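Local coordinates for protein nucleoside diphosphate kinase (Pyrobaculum aerophilum, PDB 1XQI) that probably transfers the gamma phosphate of ATP to nucleoside diphosphates by a ping-pong mechanism through a phosphohistidine intermediate, using magnesium, at residues K17-L22 / R185-E190. The protein carries 6 engineered substitutions. Sequence-based numbering, arbitrary orientation.
Sequences KTLLIL and RFWFRE
Leu19 touches two aromatic rings, Trp187 and Phe188, with its CD2 methyl, where helix 177-187 ends above strand 17-22. The methyl meets Phe188 at the ring edge, close to the ring plane, with Leu19 CD2 3.9 Å from Phe188 CE1. The same carbon approaches the five-membered part of the indole obliquely, Leu19 CD2 lying 4.2 Å from Trp187 CD1. Two residues along the strand, and therefore on the same side of it, Ile21 brings its CD1 methyl to the nitrogen corner of that ring, 3.9 Å from Trp187 NE1. Both aliphatic side chains cross the tryptophan side chain at about a right angle. No hydrogen bond joins the segments; the contact is apolar packing of four buried residues.

Leu19 turns its branched end to the pair of rings because chi1 (-171°) places CG opposite the backbone N. Ile21 instead sets CG1 anti to its carbonyl carbon (chi1 -51°), and the fully extended chi2 carries CD1 out to the indole. Phe186 CD2 sits 3.6 Å above one face of the Trp187 ring, displaced to the ring's margin, while Phe62 meets both of these aromatics with inclined planes. Lys50 NZ of strand 45-52 hydrogen-bonds Trp187 O near the helix end, and the chain turns extended at Phe188, just past the helix.

Ile21 also touches His172, so the packing borders the strand that carries this predicted phosphohistidine. In the ferredoxin-like alpha/beta sandwich, strand 17-22 runs between antiparallel neighbours 117-123 and 171-173; Leu19 packs on Val119 and Phe188 on Val121, both of strand 117-123. Helix 177-187 covers this face of the sheet, whereas Thr18 and Leu20 pack against helix 127-135.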
ATOM      1  N   LYS A  17       1.484 -16.601   7.502  1.00 33.21           N
ATOM      2  CA  LYS A  17       1.627 -15.366   6.753  1.00 32.22           C
ATOM      3  C   LYS A  17       2.121 -15.731   5.388  1.00 31.95           C
ATOM      4  O   LYS A  17       2.744 -16.781   5.205  1.00 33.40           O
ATOM      5  CB  LYS A  17       2.716 -14.501   7.373  1.00 32.15           C
ATOM      6  CG  LYS A  17       2.267 -13.633   8.464  1.00 33.80           C
ATOM      7  CD  LYS A  17       3.382 -12.752   8.971  1.00 37.30           C
ATOM      8  CE  LYS A  17       3.794 -13.152  10.366  1.00 41.33           C
ATOM      9  NZ  LYS A  17       4.860 -14.145  10.279  1.00 43.80           N
ATOM     10  N   THR A  18       1.937 -14.861   4.420  1.00 30.88           N
ATOM     11  CA  THR A  18       2.502 -15.141   3.106  1.00 29.39           C
ATOM     12  C   THR A  18       2.891 -13.844   2.426  1.00 29.77           C
ATOM     13  O   THR A  18       2.420 -12.784   2.808  1.00 29.91           O
ATOM     14  CB  THR A  18       1.528 -15.972   2.228  1.00 29.18           C
ATOM     15  OG1 THR A  18       2.201 -16.410   1.038  1.00 25.72           O
ATOM     16  CG2 THR A  18       0.244 -15.147   1.895  1.00 27.10           C
ATOM     17  N   LEU A  19       3.760 -13.925   1.430  1.00 30.35           N
ATOM     18  CA  LEU A  19       4.223 -12.737   0.745  1.00 30.90           C
ATOM     19  C   LEU A  19       3.579 -12.696  -0.634  1.00 31.56           C
ATOM     20  O   LEU A  19       3.641 -13.684  -1.413  1.00 31.96           O
ATOM     21  CB  LEU A  19       5.750 -12.803   0.619  1.00 31.51           C
ATOM     22  CG  LEU A  19       6.635 -11.647   0.124  1.00 30.84           C
ATOM     23  CD1 LEU A  19       6.447 -11.377  -1.336  1.00 28.55           C
ATOM     24  CD2 LEU A  19       6.391 -10.401   0.949  1.00 31.58           C
ATOM     25  N   LEU A  20       2.980 -11.551  -0.939  1.00 31.12           N
ATOM     26  CA  LEU A  20       2.424 -11.295  -2.250  1.00 30.83           C
ATOM     27  C   LEU A  20       3.070 -10.054  -2.869  1.00 30.60           C
ATOM     28  O   LEU A  20       3.220  -9.040  -2.205  1.00 30.66           O
ATOM     29  CB  LEU A  20       0.888 -11.151  -2.164  1.00 30.73           C
ATOM     30  CG  LEU A  20       0.312 -10.978  -3.575  1.00 31.56           C
ATOM     31  CD1 LEU A  20      -0.352 -12.248  -4.194  1.00 27.87           C
ATOM     32  CD2 LEU A  20      -0.589  -9.767  -3.573  1.00 31.83           C
ATOM     33  N   ILE A  21       3.447 -10.137  -4.146  1.00 30.97           N
ATOM     34  CA  ILE A  21       4.014  -8.985  -4.888  1.00 30.09           C
ATOM     35  C   ILE A  21       3.129  -8.638  -6.068  1.00 29.97           C
ATOM     36  O   ILE A  21       2.873  -9.499  -6.914  1.00 30.27           O
ATOM     37  CB  ILE A  21       5.404  -9.295  -5.480  1.00 30.20           C
ATOM     38  CG1 ILE A  21       6.314  -9.871  -4.378  1.00 30.25           C
ATOM     39  CG2 ILE A  21       5.989  -8.024  -6.166  1.00 28.99           C
ATOM     40  CD1 ILE A  21       7.705 -10.223  -4.828  1.00 28.85           C
ATOM     41  N   LEU A  22       2.634  -7.405  -6.121  1.00 29.24           N
ATOM     42  CA  LEU A  22       2.013  -6.927  -7.340  1.00 28.97           C
ATOM     43  C   LEU A  22       3.172  -6.467  -8.222  1.00 28.18           C
ATOM     44  O   LEU A  22       3.973  -5.642  -7.802  1.00 27.64           O
ATOM     45  CB  LEU A  22       0.975  -5.824  -7.090  1.00 28.43           C
ATOM     46  CG  LEU A  22      -0.355  -6.259  -6.446  1.00 32.39           C
ATOM     47  CD1 LEU A  22      -0.632  -7.747  -6.521  1.00 34.24           C
ATOM     48  CD2 LEU A  22      -0.472  -5.847  -4.977  1.00 34.90           C
ATOM     49  N   ARG A 185      11.171 -12.187   5.341  1.00 37.70           N
ATOM     50  CA  ARG A 185      12.444 -11.596   5.888  1.00 39.68           C
ATOM     51  C   ARG A 185      13.196 -10.778   4.820  1.00 38.55           C
ATOM     52  O   ARG A 185      13.676  -9.682   5.072  1.00 38.57           O
ATOM     53  CB  ARG A 185      13.394 -12.670   6.524  1.00 39.42           C
ATOM     54  CG  ARG A 185      14.810 -12.084   7.020  1.00 41.36           C
ATOM     55  CD  ARG A 185      16.061 -13.033   6.788  1.00 43.43           C
ATOM     56  NE  ARG A 185      15.826 -13.898   5.613  1.00 51.90           N
ATOM     57  CZ  ARG A 185      16.107 -13.594   4.332  1.00 51.85           C
ATOM     58  NH1 ARG A 185      16.714 -12.436   4.004  1.00 50.15           N
ATOM     59  NH2 ARG A 185      15.782 -14.473   3.371  1.00 47.95           N
ATOM     60  N   PHE A 186      13.260 -11.326   3.617  1.00 38.57           N
ATOM     61  CA  PHE A 186      13.951 -10.683   2.501  1.00 37.85           C
ATOM     62  C   PHE A 186      13.547  -9.234   2.272  1.00 37.84           C
ATOM     63  O   PHE A 186      14.418  -8.409   2.063  1.00 38.51           O
ATOM     64  CB  PHE A 186      13.776 -11.486   1.197  1.00 36.83           C
ATOM     65  CG  PHE A 186      14.494 -10.874   0.039  1.00 36.99           C
ATOM     66  CD1 PHE A 186      15.826 -11.194  -0.215  1.00 34.77           C
ATOM     67  CD2 PHE A 186      13.858  -9.929  -0.773  1.00 35.65           C
ATOM     68  CE1 PHE A 186      16.510 -10.586  -1.267  1.00 35.73           C
ATOM     69  CE2 PHE A 186      14.527  -9.336  -1.832  1.00 35.66           C
ATOM     70  CZ  PHE A 186      15.854  -9.661  -2.078  1.00 35.36           C
ATOM     71  N   TRP A 187      12.236  -8.944   2.290  1.00 38.10           N
ATOM     72  CA  TRP A 187      11.681  -7.603   2.030  1.00 37.81           C
ATOM     73  C   TRP A 187      11.400  -6.726   3.255  1.00 39.02           C
ATOM     74  O   TRP A 187      11.299  -5.522   3.101  1.00 39.48           O
ATOM     75  CB  TRP A 187      10.368  -7.720   1.266  1.00 37.33           C
ATOM     76  CG  TRP A 187      10.483  -8.162  -0.152  1.00 35.60           C
ATOM     77  CD1 TRP A 187      10.070  -9.355  -0.680  1.00 34.54           C
ATOM     78  CD2 TRP A 187      11.029  -7.411  -1.234  1.00 34.82           C
ATOM     79  NE1 TRP A 187      10.353  -9.404  -2.032  1.00 35.02           N
ATOM     80  CE2 TRP A 187      10.925  -8.220  -2.404  1.00 34.97           C
ATOM     81  CE3 TRP A 187      11.623  -6.140  -1.333  1.00 34.40           C
ATOM     82  CZ2 TRP A 187      11.376  -7.795  -3.660  1.00 37.00           C
ATOM     83  CZ3 TRP A 187      12.077  -5.710  -2.584  1.00 35.92           C
ATOM     84  CH2 TRP A 187      11.959  -6.548  -3.735  1.00 37.22           C
ATOM     85  N   PHE A 188      11.242  -7.306   4.444  1.00 40.49           N
ATOM     86  CA  PHE A 188      10.827  -6.548   5.634  1.00 42.60           C
ATOM     87  C   PHE A 188      11.722  -6.782   6.852  1.00 45.70           C
ATOM     88  O   PHE A 188      12.020  -7.928   7.199  1.00 45.38           O
ATOM     89  CB  PHE A 188       9.339  -6.828   5.992  1.00 41.09           C
ATOM     90  CG  PHE A 188       8.370  -6.484   4.877  1.00 38.80           C
ATOM     91  CD1 PHE A 188       7.887  -7.474   4.026  1.00 35.49           C
ATOM     92  CD2 PHE A 188       7.986  -5.173   4.654  1.00 36.52           C
ATOM     93  CE1 PHE A 188       7.034  -7.184   2.992  1.00 33.84           C
ATOM     94  CE2 PHE A 188       7.116  -4.851   3.606  1.00 37.04           C
ATOM     95  CZ  PHE A 188       6.637  -5.856   2.770  1.00 38.37           C
ATOM     96  N   ARG A 189      12.147  -5.698   7.507  1.00 49.56           N
ATOM     97  CA  ARG A 189      12.762  -5.824   8.841  1.00 53.78           C
ATOM     98  C   ARG A 189      11.668  -6.265   9.805  1.00 55.54           C
ATOM     99  O   ARG A 189      10.491  -6.113   9.515  1.00 55.71           O
ATOM    100  CB  ARG A 189      13.362  -4.496   9.328  1.00 54.22           C
ATOM    101  CG  ARG A 189      14.703  -4.077   8.692  1.00 57.49           C
ATOM    102  CD  ARG A 189      14.511  -3.243   7.419  1.00 63.63           C
ATOM    103  NE  ARG A 189      13.818  -1.947   7.615  1.00 67.17           N
ATOM    104  CZ  ARG A 189      13.526  -1.084   6.625  1.00 68.52           C
ATOM    105  NH1 ARG A 189      13.870  -1.366   5.363  1.00 68.27           N
ATOM    106  NH2 ARG A 189      12.898   0.070   6.884  1.00 68.24           N
ATOM    107  N   GLU A 190      12.045  -6.817  10.947  1.00 58.75           N
ATOM    108  CA  GLU A 190      11.076  -7.188  11.993  1.00 61.10           C
ATOM    109  C   GLU A 190      10.034  -6.097  12.272  1.00 62.06           C
ATOM    110  O   GLU A 190       8.843  -6.377  12.384  1.00 62.43           O
ATOM    111  CB  GLU A 190      11.828  -7.549  13.280  1.00 61.85           C
ATOM    112  CG  GLU A 190      12.487  -8.916  13.207  1.00 65.53           C
ATOM    113  CD  GLU A 190      11.572  -9.922  12.500  1.00 69.90           C
ATOM    114  OE1 GLU A 190      11.908 -10.336  11.360  1.00 71.69           O
ATOM    115  OE2 GLU A 190      10.500 -10.260  13.068  1.00 70.16           O
TER